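Local atomic coordinates of CDP-4-keto-6-deoxy-D-glucose-3-dehydrase (PDB entry 3BB8), a protein that probably removes the 3-hydroxyl of CDP-4-keto-6-deoxy-D-glucose with a pyridoxal-phosphate-type cofactor during lipopolysaccharide sugar biosynthesis, on an aspartate aminotransferase fold. Residues Y79-T83 and I241-R245; G169-A175 and D194-Y200; W187-C193 and F208-V214; P218-I222 and P342-G346. The protein carries 1 engineered substitution. One frame throughout, in Å; residues are numbered along the deposited sequence.

Interaction 1 (Y79-T83 and I241-R245)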
# COMPACT_ATOMS: atom_id res chain seq x y z
N TYR A 79 18.90 -0.10 -9.18
CA TYR A 79 17.95 0.15 -8.11
C TYR A 79 16.52 -0.34 -8.33
O TYR A 79 15.85 0.03 -9.29
CB TYR A 79 17.93 1.65 -7.82
CG TYR A 79 19.32 2.20 -7.65
CD1 TYR A 79 20.15 1.73 -6.62
CD2 TYR A 79 19.83 3.15 -8.53
CE1 TYR A 79 21.45 2.20 -6.48
CE2 TYR A 79 21.14 3.63 -8.39
CZ TYR A 79 21.94 3.15 -7.36
OH TYR A 79 23.23 3.61 -7.23
N VAL A 80 16.08 -1.19 -7.41
CA VAL A 80 14.74 -1.76 -7.45
C VAL A 80 14.14 -1.68 -6.05
O VAL A 80 14.72 -2.18 -5.09
CB VAL A 80 14.78 -3.24 -7.90
CG1 VAL A 80 13.41 -3.89 -7.70
CG2 VAL A 80 15.20 -3.33 -9.37
N LEU A 81 12.97 -1.05 -5.95
CA LEU A 81 12.28 -0.91 -4.67
C LEU A 81 10.92 -1.59 -4.74
O LEU A 81 10.13 -1.31 -5.65
CB LEU A 81 12.08 0.57 -4.35
CG LEU A 81 13.30 1.43 -4.02
CD1 LEU A 81 12.88 2.89 -3.93
CD2 LEU A 81 13.91 0.95 -2.71
N THR A 82 10.62 -2.47 -3.79
CA THR A 82 9.33 -3.12 -3.79
C THR A 82 8.30 -2.23 -3.12
O THR A 82 8.63 -1.38 -2.28
CB THR A 82 9.34 -4.48 -3.08
OG1 THR A 82 9.83 -4.33 -1.74
CG2 THR A 82 10.22 -5.47 -3.86
N THR A 83 7.04 -2.42 -3.49
CA THR A 83 5.94 -1.64 -2.92
C THR A 83 4.66 -2.49 -2.92
O THR A 83 4.67 -3.62 -3.40
CB THR A 83 5.77 -0.31 -3.67
OG1 THR A 83 4.74 0.46 -3.05
CG2 THR A 83 5.43 -0.55 -5.13
N ILE A 241 12.43 8.08 -3.82
CA ILE A 241 11.36 7.07 -3.83
C ILE A 241 11.24 6.38 -2.48
O ILE A 241 10.16 6.34 -1.88
CB ILE A 241 11.63 5.93 -4.86
CG1 ILE A 241 12.02 6.51 -6.22
CG2 ILE A 241 10.39 5.03 -5.01
CD1 ILE A 241 10.94 7.26 -6.89
N GLU A 242 12.36 5.80 -2.04
CA GLU A 242 12.43 5.08 -0.77
C GLU A 242 11.91 5.91 0.41
O GLU A 242 11.23 5.40 1.29
CB GLU A 242 13.87 4.64 -0.51
CG GLU A 242 14.05 3.71 0.69
CD GLU A 242 15.41 3.03 0.70
OE1 GLU A 242 16.43 3.76 0.61
OE2 GLU A 242 15.48 1.79 0.81
N SER A 243 12.25 7.20 0.40
CA SER A 243 11.82 8.11 1.45
C SER A 243 10.29 8.23 1.44
O SER A 243 9.64 8.14 2.48
CB SER A 243 12.45 9.48 1.24
OG SER A 243 11.97 10.42 2.19
N PHE A 244 9.72 8.43 0.25
CA PHE A 244 8.28 8.54 0.11
C PHE A 244 7.59 7.23 0.53
O PHE A 244 6.53 7.24 1.16
CB PHE A 244 7.92 8.87 -1.33
CG PHE A 244 7.97 10.33 -1.64
CD1 PHE A 244 7.05 11.21 -1.08
CD2 PHE A 244 8.91 10.84 -2.55
CE1 PHE A 244 7.05 12.57 -1.41
CE2 PHE A 244 8.92 12.20 -2.88
CZ PHE A 244 7.99 13.06 -2.31
N ARG A 245 8.21 6.11 0.20
CA ARG A 245 7.65 4.83 0.56
C ARG A 245 7.74 4.61 2.06
O ARG A 245 6.83 4.07 2.68
CB ARG A 245 8.37 3.68 -0.16
CG ARG A 245 7.73 2.32 0.12
CD ARG A 245 8.62 1.15 -0.28
NE ARG A 245 9.84 1.06 0.53
CZ ARG A 245 10.88 0.28 0.24
NH1 ARG A 245 10.87 -0.50 -0.84
NH2 ARG A 245 11.95 0.29 1.03
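Leu81 reaches from the strand 79-83 to the flank of the helix ending at Arg245, its branch CD1 resting against Ile241, with Leu81 CD1 to Ile241 CB at 3.4 Å. The same methyl also meets Ile241 CG2. The other branch, Leu81 CD2, lies by the polar ends of two helix residues, 3.9 Å from Arg245 NH1 and equally far from Glu242 OE2. One leucine therefore faces hydrocarbon with one methyl and charged groups with the other. Strand and helix run nearly in the same direction, their axes 14° apart.

Arg245 makes the polar link. Its CG stands anti to the backbone N (chi1 -176°), sending the chain toward the strand, and a bend at chi3 turns the guanidinium to the Thr82 carbonyl. The hydrogen bond from Arg245 NH1 to Thr82 O is 2.8 Å long, with 151° at the hydrogen, and uses a lone pair in the carbonyl plane. The hydroxyl of Thr82 looks to Asn64 instead. Glu242 OE2 is a long ionic neighbour of Arg245 NH2, lying well out of the guanidinium plane, whereas Glu242 OE1 pairs with Lys238.

Strand 79-83 belongs to the large mixed sheet, where it pairs with 228-232. Its buried join to helix 235-245 thus combines apolar packing with a directional bond from a charged donor to a main-chain oxygen, which fixes the arginine's direction while the leucine packs beside it.

Interaction 2 (G169-A175 and D194-Y200). With PLP (pyridoxal-5'-phosphate), chain C.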
# COMPACT_ATOMS: atom_id res chain seq x y z
N GLY A 169 1.72 -5.31 -22.80
CA GLY A 169 2.98 -5.95 -23.13
C GLY A 169 3.58 -5.36 -24.39
O GLY A 169 4.81 -5.36 -24.56
N ASN A 170 2.73 -4.84 -25.27
CA ASN A 170 3.23 -4.24 -26.50
C ASN A 170 3.88 -2.92 -26.11
O ASN A 170 3.42 -2.23 -25.20
CB ASN A 170 2.08 -4.04 -27.50
CG ASN A 170 2.57 -3.75 -28.90
OD1 ASN A 170 3.65 -4.21 -29.31
ND2 ASN A 170 1.79 -2.99 -29.67
N LEU A 171 4.95 -2.57 -26.81
CA LEU A 171 5.71 -1.37 -26.50
C LEU A 171 5.24 -0.18 -27.34
O LEU A 171 5.01 -0.31 -28.54
CB LEU A 171 7.21 -1.60 -26.73
CG LEU A 171 7.84 -2.75 -25.94
CD1 LEU A 171 7.75 -4.05 -26.72
CD2 LEU A 171 9.29 -2.43 -25.59
N PHE A 172 5.09 0.97 -26.69
CA PHE A 172 4.87 2.22 -27.40
C PHE A 172 6.15 2.69 -28.09
O PHE A 172 7.22 2.13 -27.87
CB PHE A 172 4.37 3.30 -26.44
CG PHE A 172 5.37 3.67 -25.37
CD1 PHE A 172 6.45 4.49 -25.67
CD2 PHE A 172 5.22 3.20 -24.08
CE1 PHE A 172 7.36 4.83 -24.69
CE2 PHE A 172 6.13 3.54 -23.10
CZ PHE A 172 7.21 4.36 -23.40
N ASP A 173 6.02 3.70 -28.94
CA ASP A 173 7.11 4.11 -29.82
C ASP A 173 8.20 4.84 -29.04
O ASP A 173 8.28 6.07 -29.06
CB ASP A 173 6.58 5.00 -30.94
CG ASP A 173 7.66 5.36 -31.95
OD1 ASP A 173 8.85 5.19 -31.63
OD2 ASP A 173 7.30 5.81 -33.06
N LEU A 174 9.05 4.08 -28.36
CA LEU A 174 10.07 4.65 -27.49
C LEU A 174 10.96 5.66 -28.21
O LEU A 174 11.31 6.71 -27.66
CB LEU A 174 10.93 3.53 -26.89
CG LEU A 174 10.38 2.95 -25.58
CD1 LEU A 174 11.10 1.65 -25.25
CD2 LEU A 174 10.56 3.96 -24.46
N ALA A 175 11.30 5.34 -29.46
CA ALA A 175 12.14 6.22 -30.26
C ALA A 175 11.56 7.63 -30.31
O ALA A 175 12.26 8.60 -30.01
CB ALA A 175 12.27 5.66 -31.67
N ASP A 194 2.35 -4.27 -17.14
CA ASP A 194 1.86 -5.39 -17.95
C ASP A 194 2.90 -5.76 -18.99
O ASP A 194 2.59 -6.48 -19.95
CB ASP A 194 0.58 -5.02 -18.69
CG ASP A 194 -0.55 -4.61 -17.77
OD1 ASP A 194 -0.74 -5.25 -16.72
OD2 ASP A 194 -1.25 -3.65 -18.12
N ALA A 195 4.13 -5.27 -18.81
CA ALA A 195 5.18 -5.52 -19.79
C ALA A 195 6.51 -6.03 -19.26
O ALA A 195 7.57 -5.66 -19.77
CB ALA A 195 5.41 -4.25 -20.60
N LEU A 196 6.48 -6.89 -18.25
CA LEU A 196 7.73 -7.42 -17.71
C LEU A 196 8.33 -8.38 -18.73
O LEU A 196 7.73 -9.40 -19.08
CB LEU A 196 7.48 -8.15 -16.40
CG LEU A 196 8.74 -8.69 -15.72
CD1 LEU A 196 9.72 -7.55 -15.47
CD2 LEU A 196 8.37 -9.39 -14.43
N GLY A 197 9.53 -8.04 -19.21
CA GLY A 197 10.19 -8.90 -20.19
C GLY A 197 10.14 -8.34 -21.60
O GLY A 197 10.82 -8.83 -22.49
N SER A 198 9.32 -7.32 -21.80
CA SER A 198 9.19 -6.70 -23.10
C SER A 198 10.46 -5.95 -23.44
O SER A 198 11.06 -5.30 -22.58
CB SER A 198 8.00 -5.73 -23.13
OG SER A 198 6.77 -6.43 -23.19
N THR A 199 10.87 -6.04 -24.70
CA THR A 199 12.07 -5.36 -25.16
C THR A 199 11.72 -4.47 -26.35
O THR A 199 10.76 -4.73 -27.07
CB THR A 199 13.16 -6.36 -25.59
OG1 THR A 199 12.74 -7.06 -26.77
CG2 THR A 199 13.41 -7.38 -24.49
N TYR A 200 12.50 -3.42 -26.54
CA TYR A 200 12.31 -2.49 -27.64
C TYR A 200 13.70 -2.15 -28.15
O TYR A 200 14.51 -1.58 -27.41
CB TYR A 200 11.60 -1.22 -27.18
CG TYR A 200 11.41 -0.18 -28.27
CD1 TYR A 200 12.48 0.61 -28.69
CD2 TYR A 200 10.17 0.01 -28.87
CE1 TYR A 200 12.31 1.58 -29.69
CE2 TYR A 200 9.98 0.97 -29.87
CZ TYR A 200 11.05 1.75 -30.27
OH TYR A 200 10.87 2.72 -31.24
N1 PLP C . -1.01 -0.09 -14.82
C2 PLP C . -1.39 -1.11 -15.68
C2A PLP C . -1.29 -0.84 -17.18
C3 PLP C . -1.86 -2.34 -15.15
O3 PLP C . -2.25 -3.36 -15.95
C4 PLP C . -1.92 -2.54 -13.70
C4A PLP C . -2.41 -3.93 -13.17
C5 PLP C . -1.52 -1.44 -12.87
C6 PLP C . -1.06 -0.21 -13.49
C5A PLP C . -1.51 -1.41 -11.37
O4P PLP C . -1.19 -2.59 -10.79
P PLP C . -1.92 -3.22 -9.50
O1P PLP C . -0.95 -4.24 -8.94
O2P PLP C . -3.28 -3.93 -10.08
O3P PLP C . -2.26 -2.11 -8.50
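Tyr200 fits closely against the start of helix 174-184, with Leu174 CB lying over the centre of one ring face, 3.6 Å from its centroid. Beside this CH-pi contact, Leu174 CD1 packs on Tyr200 CB at 3.5 Å, as the two side chains slide past each other in opposite directions. A chi1 of 178° swings the tyrosine ring away from its own main-chain nitrogen and across to residues 171-174, where Leu171 CB approaches its edge. At the far end of the ring, Ala175 N donates a hydrogen bond to Tyr200 OH at 3.2 Å, with 159° at the hydrogen. Here the packing gives way to the outer side of the contact: Ala175 is exposed and Asp173 partly so, the latter capping the helix through Glu176 N.

A second polar link lies deep at the opposite end of the contact. Ser198 OG donates to Gly169 O over 2.6 Å, on a lone pair in the carbonyl plane, and also accepts from Ser343 N. Ala195 CB packs on Gly169 CA close by. Asp194, next in line, carries its carboxylate to the phenolic O3 of the cofactor, although the exact positions there are uncertain.

The loop leading into helix 174-184 is thereby held against the type II turn Ala195-Ser198 and strand 199-200. That strand lies between 203-204 and 340-341 in a small antiparallel sheet, and Leu171 and Tyr200 both touch Ser340 of the neighbouring strand 340-341.

Interaction 3 (W187-C193 and F208-V214). With PLP (pyridoxal-5'-phosphate), chain C.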
# COMPACT_ATOMS: atom_id res chain seq x y z
N TRP A 187 10.50 14.64 -18.00
CA TRP A 187 10.72 13.42 -17.22
C TRP A 187 9.96 12.31 -17.93
O TRP A 187 8.89 12.57 -18.49
CB TRP A 187 10.13 13.56 -15.81
CG TRP A 187 10.92 14.39 -14.86
CD1 TRP A 187 10.59 15.61 -14.36
CD2 TRP A 187 12.16 14.02 -14.25
NE1 TRP A 187 11.55 16.04 -13.48
CE2 TRP A 187 12.53 15.08 -13.39
CE3 TRP A 187 13.00 12.91 -14.35
CZ2 TRP A 187 13.69 15.05 -12.63
CZ3 TRP A 187 14.15 12.87 -13.59
CH2 TRP A 187 14.48 13.94 -12.74
N LEU A 188 10.48 11.09 -17.92
CA LEU A 188 9.77 9.98 -18.56
C LEU A 188 9.54 8.79 -17.62
O LEU A 188 10.50 8.18 -17.14
CB LEU A 188 10.52 9.48 -19.80
CG LEU A 188 9.86 8.23 -20.41
CD1 LEU A 188 8.55 8.63 -21.07
CD2 LEU A 188 10.77 7.54 -21.42
N ILE A 189 8.28 8.46 -17.39
CA ILE A 189 7.96 7.31 -16.54
C ILE A 189 7.33 6.19 -17.38
O ILE A 189 6.29 6.39 -18.02
CB ILE A 189 7.01 7.67 -15.39
CG1 ILE A 189 7.74 8.59 -14.40
CG2 ILE A 189 6.55 6.41 -14.66
CD1 ILE A 189 6.86 9.21 -13.37
N GLU A 190 7.97 5.03 -17.36
CA GLU A 190 7.50 3.86 -18.10
C GLU A 190 6.69 2.91 -17.21
O GLU A 190 7.26 2.18 -16.40
CB GLU A 190 8.67 3.05 -18.63
CG GLU A 190 9.27 3.48 -19.95
CD GLU A 190 10.43 2.57 -20.32
OE1 GLU A 190 11.57 2.84 -19.87
OE2 GLU A 190 10.20 1.58 -21.04
N ASP A 191 5.37 2.90 -17.38
CA ASP A 191 4.53 1.97 -16.62
C ASP A 191 4.64 0.63 -17.37
O ASP A 191 4.08 0.47 -18.46
CB ASP A 191 3.08 2.45 -16.60
CG ASP A 191 2.14 1.47 -15.89
OD1 ASP A 191 1.03 1.90 -15.51
OD2 ASP A 191 2.51 0.28 -15.72
N CYS A 192 5.39 -0.30 -16.78
CA CYS A 192 5.62 -1.63 -17.34
C CYS A 192 4.88 -2.67 -16.53
O CYS A 192 5.28 -3.84 -16.50
CB CYS A 192 7.12 -1.96 -17.31
SG CYS A 192 8.16 -0.79 -18.22
N CYS A 193 3.80 -2.27 -15.87
CA CYS A 193 3.04 -3.20 -15.05
C CYS A 193 2.50 -4.41 -15.83
O CYS A 193 2.21 -5.45 -15.23
CB CYS A 193 1.90 -2.47 -14.33
SG CYS A 193 2.49 -1.41 -12.97
N PHE A 208 14.39 2.80 -20.42
CA PHE A 208 14.63 3.86 -21.39
C PHE A 208 14.36 5.21 -20.73
O PHE A 208 14.93 6.23 -21.11
CB PHE A 208 13.71 3.73 -22.61
CG PHE A 208 13.94 2.47 -23.42
CD1 PHE A 208 13.62 1.22 -22.90
CD2 PHE A 208 14.44 2.55 -24.72
CE1 PHE A 208 13.79 0.07 -23.66
CE2 PHE A 208 14.62 1.40 -25.49
CZ PHE A 208 14.29 0.16 -24.96
N GLY A 209 13.47 5.21 -19.74
CA GLY A 209 13.14 6.44 -19.06
C GLY A 209 13.78 6.58 -17.69
O GLY A 209 14.64 5.79 -17.30
N ASP A 210 13.35 7.59 -16.95
CA ASP A 210 13.89 7.83 -15.62
C ASP A 210 13.41 6.83 -14.57
O ASP A 210 14.23 6.31 -13.82
CB ASP A 210 13.58 9.26 -15.19
CG ASP A 210 13.98 10.26 -16.24
OD1 ASP A 210 13.13 10.66 -17.06
OD2 ASP A 210 15.17 10.64 -16.27
N ILE A 211 12.11 6.56 -14.51
CA ILE A 211 11.60 5.59 -13.54
C ILE A 211 10.77 4.52 -14.24
O ILE A 211 10.12 4.79 -15.24
CB ILE A 211 10.67 6.25 -12.48
CG1 ILE A 211 11.26 7.55 -11.94
CG2 ILE A 211 10.44 5.26 -11.35
CD1 ILE A 211 12.34 7.35 -10.92
N GLY A 212 10.80 3.31 -13.70
CA GLY A 212 10.02 2.22 -14.25
C GLY A 212 9.18 1.60 -13.13
O GLY A 212 9.57 1.66 -11.96
N THR A 213 8.03 1.03 -13.49
CA THR A 213 7.14 0.40 -12.51
C THR A 213 6.61 -0.92 -13.06
O THR A 213 6.45 -1.08 -14.27
CB THR A 213 5.93 1.30 -12.19
OG1 THR A 213 5.18 1.50 -13.39
CG2 THR A 213 6.39 2.65 -11.67
N VAL A 214 6.33 -1.86 -12.17
CA VAL A 214 5.80 -3.15 -12.57
C VAL A 214 4.86 -3.61 -11.47
O VAL A 214 4.95 -3.15 -10.32
CB VAL A 214 6.95 -4.20 -12.77
CG1 VAL A 214 7.60 -4.53 -11.44
CG2 VAL A 214 6.40 -5.46 -13.42
N1 PLP C . -1.01 -0.09 -14.82
C2 PLP C . -1.39 -1.11 -15.68
C2A PLP C . -1.29 -0.84 -17.18
C3 PLP C . -1.86 -2.34 -15.15
O3 PLP C . -2.25 -3.36 -15.95
C4 PLP C . -1.92 -2.54 -13.70
C4A PLP C . -2.41 -3.93 -13.17
C5 PLP C . -1.52 -1.44 -12.87
C6 PLP C . -1.06 -0.21 -13.49
C5A PLP C . -1.51 -1.41 -11.37
O4P PLP C . -1.19 -2.59 -10.79
P PLP C . -1.92 -3.22 -9.50
O1P PLP C . -0.95 -4.24 -8.94
O2P PLP C . -3.28 -3.93 -10.08
O3P PLP C . -2.26 -2.11 -8.50
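Strands 187-191 and 211-214 run parallel, their axes 4.9 Å apart at closest approach, and pair Ile189 with Ile211, Glu190 with Gly212 and Asp191 with Thr213. Main-chain bonds include Glu190 N to Ile211 O at 3.0 Å and, farther along, Thr213 N to Glu190 O.

At the beginning of the pair, Asp210 replaces a main-chain acceptor with its side chain: Leu188 N donates to Asp210 OD1 at 2.8 Å, nearly along the C-O axis. Leu188 O in turn receives Asp210 N. The carboxylate meets the edge of the Trp187 ring, their planes 76° apart, with Asp210 CG 3.4 Å from Trp187 CE3. On the sheet face away from Ile189, Glu190 OE1 is gripped by two amides, Phe208 N at 2.9 Å on its syn side and Gly209 N at 3.0 Å on its anti side, both tilted out of the carboxylate plane. Gly206 N engages OE2, fixing the carboxylate's rotation among backbone donors.

Asp191 lies on the same sheet face as Ile189, Ile211 and Thr213. It directs OD1 to the cofactor, accepting from PLP N1 at 2.9 Å; Thr123 OG1 also bonds to that oxygen. OD2 is held by Cys193 N in an Asx turn. Holding both oxygens orients a carboxylate that would be expected to stabilise a protonated pyridine nitrogen, as its counterpart does in aspartate aminotransferase-fold enzymes.

Interaction 4 (P218-I222 and P342-G346). Engineered in segment 218-222: Lys220 (natural residue His). With PLP (pyridoxal-5'-phosphate), chain C.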
# COMPACT_ATOMS: atom_id res chain seq x y z
N PRO A 218 -2.02 -11.07 -9.28
CA PRO A 218 -2.10 -12.39 -9.93
C PRO A 218 -2.25 -12.44 -11.46
O PRO A 218 -1.81 -13.40 -12.09
CB PRO A 218 -3.27 -13.06 -9.21
CG PRO A 218 -3.14 -12.47 -7.80
CD PRO A 218 -2.91 -11.00 -8.10
N ALA A 219 -2.86 -11.42 -12.04
CA ALA A 219 -3.06 -11.40 -13.48
C ALA A 219 -1.79 -11.05 -14.26
O ALA A 219 -1.71 -11.28 -15.47
CB ALA A 219 -4.17 -10.40 -13.83
N LYS A 220 -0.79 -10.52 -13.56
CA LYS A 220 0.44 -10.11 -14.22
C LYS A 220 1.50 -11.21 -14.45
O LYS A 220 1.33 -12.36 -14.05
CB LYS A 220 1.01 -8.88 -13.48
CG LYS A 220 0.43 -7.49 -13.96
CD LYS A 220 -1.01 -7.11 -13.47
CE LYS A 220 -1.61 -5.94 -14.32
NZ LYS A 220 -2.77 -5.04 -13.83
N HIS A 221 2.60 -10.87 -15.13
CA HIS A 221 3.65 -11.84 -15.43
C HIS A 221 4.06 -12.75 -14.27
O HIS A 221 4.09 -13.97 -14.43
CB HIS A 221 4.85 -11.12 -16.03
CG HIS A 221 4.55 -10.51 -17.36
ND1 HIS A 221 4.67 -11.21 -18.54
CD2 HIS A 221 4.11 -9.27 -17.69
CE1 HIS A 221 4.31 -10.43 -19.55
NE2 HIS A 221 3.97 -9.25 -19.06
N ILE A 222 4.39 -12.16 -13.12
CA ILE A 222 4.74 -12.96 -11.94
C ILE A 222 3.93 -12.35 -10.81
O ILE A 222 3.54 -11.19 -10.90
CB ILE A 222 6.25 -12.90 -11.60
CG1 ILE A 222 6.68 -11.47 -11.25
CG2 ILE A 222 7.06 -13.46 -12.75
CD1 ILE A 222 8.15 -11.34 -10.85
N PRO A 342 7.56 -7.66 -27.90
CA PRO A 342 6.61 -7.52 -26.79
C PRO A 342 6.42 -8.83 -26.04
O PRO A 342 6.10 -9.85 -26.65
CB PRO A 342 5.31 -7.12 -27.50
CG PRO A 342 5.43 -7.72 -28.85
CD PRO A 342 6.89 -7.64 -29.21
N SER A 343 6.62 -8.79 -24.72
CA SER A 343 6.18 -9.88 -23.85
C SER A 343 4.68 -9.77 -23.56
O SER A 343 4.28 -9.20 -22.54
CB SER A 343 6.97 -9.87 -22.55
OG SER A 343 6.56 -10.93 -21.70
N TRP A 344 3.87 -10.31 -24.45
CA TRP A 344 2.42 -10.16 -24.36
C TRP A 344 1.80 -10.50 -23.01
O TRP A 344 2.10 -11.54 -22.41
CB TRP A 344 1.72 -10.96 -25.47
CG TRP A 344 2.11 -10.48 -26.84
CD1 TRP A 344 3.06 -11.02 -27.66
CD2 TRP A 344 1.63 -9.30 -27.50
NE1 TRP A 344 3.21 -10.24 -28.79
CE2 TRP A 344 2.35 -9.18 -28.71
CE3 TRP A 344 0.68 -8.32 -27.18
CZ2 TRP A 344 2.14 -8.12 -29.61
CZ3 TRP A 344 0.47 -7.27 -28.07
CH2 TRP A 344 1.20 -7.18 -29.28
N PHE A 345 0.94 -9.59 -22.56
CA PHE A 345 0.21 -9.72 -21.30
C PHE A 345 -1.11 -10.40 -21.62
O PHE A 345 -1.58 -11.26 -20.87
CB PHE A 345 -0.03 -8.32 -20.71
CG PHE A 345 -0.91 -8.32 -19.48
CD1 PHE A 345 -2.29 -8.18 -19.60
CD2 PHE A 345 -0.36 -8.45 -18.21
CE1 PHE A 345 -3.10 -8.16 -18.47
CE2 PHE A 345 -1.16 -8.43 -17.08
CZ PHE A 345 -2.54 -8.29 -17.20
N GLY A 346 -1.68 -10.00 -22.74
CA GLY A 346 -2.94 -10.55 -23.20
C GLY A 346 -3.01 -10.43 -24.71
O GLY A 346 -2.10 -9.87 -25.32
N1 PLP C . -1.01 -0.09 -14.82
C2 PLP C . -1.39 -1.11 -15.68
C2A PLP C . -1.29 -0.84 -17.18
C3 PLP C . -1.86 -2.34 -15.15
O3 PLP C . -2.25 -3.36 -15.95
C4 PLP C . -1.92 -2.54 -13.70
C4A PLP C . -2.41 -3.93 -13.17
C5 PLP C . -1.52 -1.44 -12.87
C6 PLP C . -1.06 -0.21 -13.49
C5A PLP C . -1.51 -1.41 -11.37
O4P PLP C . -1.19 -2.59 -10.79
P PLP C . -1.92 -3.22 -9.50
O1P PLP C . -0.95 -4.24 -8.94
O2P PLP C . -3.28 -3.93 -10.08
O3P PLP C . -2.26 -2.11 -8.50
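The cofactor-bearing loop between strands 211-215 and 228-232 meets the loop before strand 347-351 here, in the pyridoxal phosphate site. Lys220, an engineered residue replacing the natural His, is joined covalently to the cofactor: Lys220 NZ and PLP C4A are 1.3 Å apart, as in an internal aldimine. Its chain bends at chi2 (77°) and then stretches out to the pyridine ring.

Phe345 presents its edge to this chain, placing CE2 of Phe345 3.6 Å from Lys220 CG. The phenylalanine ring projects between the loops, where Phe345 CE2 also comes within 3.3 Å of Ala219 O. Ala219 CB packs more distantly on CZ of the Phe345 ring, at 4.3 Å. Beyond it, Phe345 meets Trp410 with the ring planes steeply inclined.

His221 approaches Ser343 through its imidazole carbon: His221 CE1 is 3.2 Å from Ser343 OG, and Ser343 O lies in the plane of the imidazole at its edge. No hydrogen bond links 218-222 to 342-346. His221 NE2 instead makes a weak bond to Asp194 O, while Ser343 OG makes another weak one with Leu196 O. Arg313 of helix 293-323 ties down the carbonyls of Trp344 and Phe345.

A lysine joined to C4A as a Schiff base is the usual resting form of PLP-dependent aminotransferases, including those of this fold, and the engineered residue recreates that linkage in a dehydrase that naturally has histidine at this position.

From the N terminus, strand 79-83 opens interaction 1, whose long loop closes only when helix 235-245 returns to it. Interactions 2 and 3 lie wholly within that loop and cross each other, their segments alternating as 169-175, 187-193, 194-200 and 208-214. Interaction 4 starts there too, at 218-222, but finishes at 342-346, so it crosses interaction 1 and follows interactions 2 and 3 in series. Interactions 1 and 3 reach the same large sheet and touch through Ile241 and Ile211. Interactions 2, 3 and 4 converge on the cofactor, joining that sheet to the small antiparallel sheet and the loop before strand 347-351.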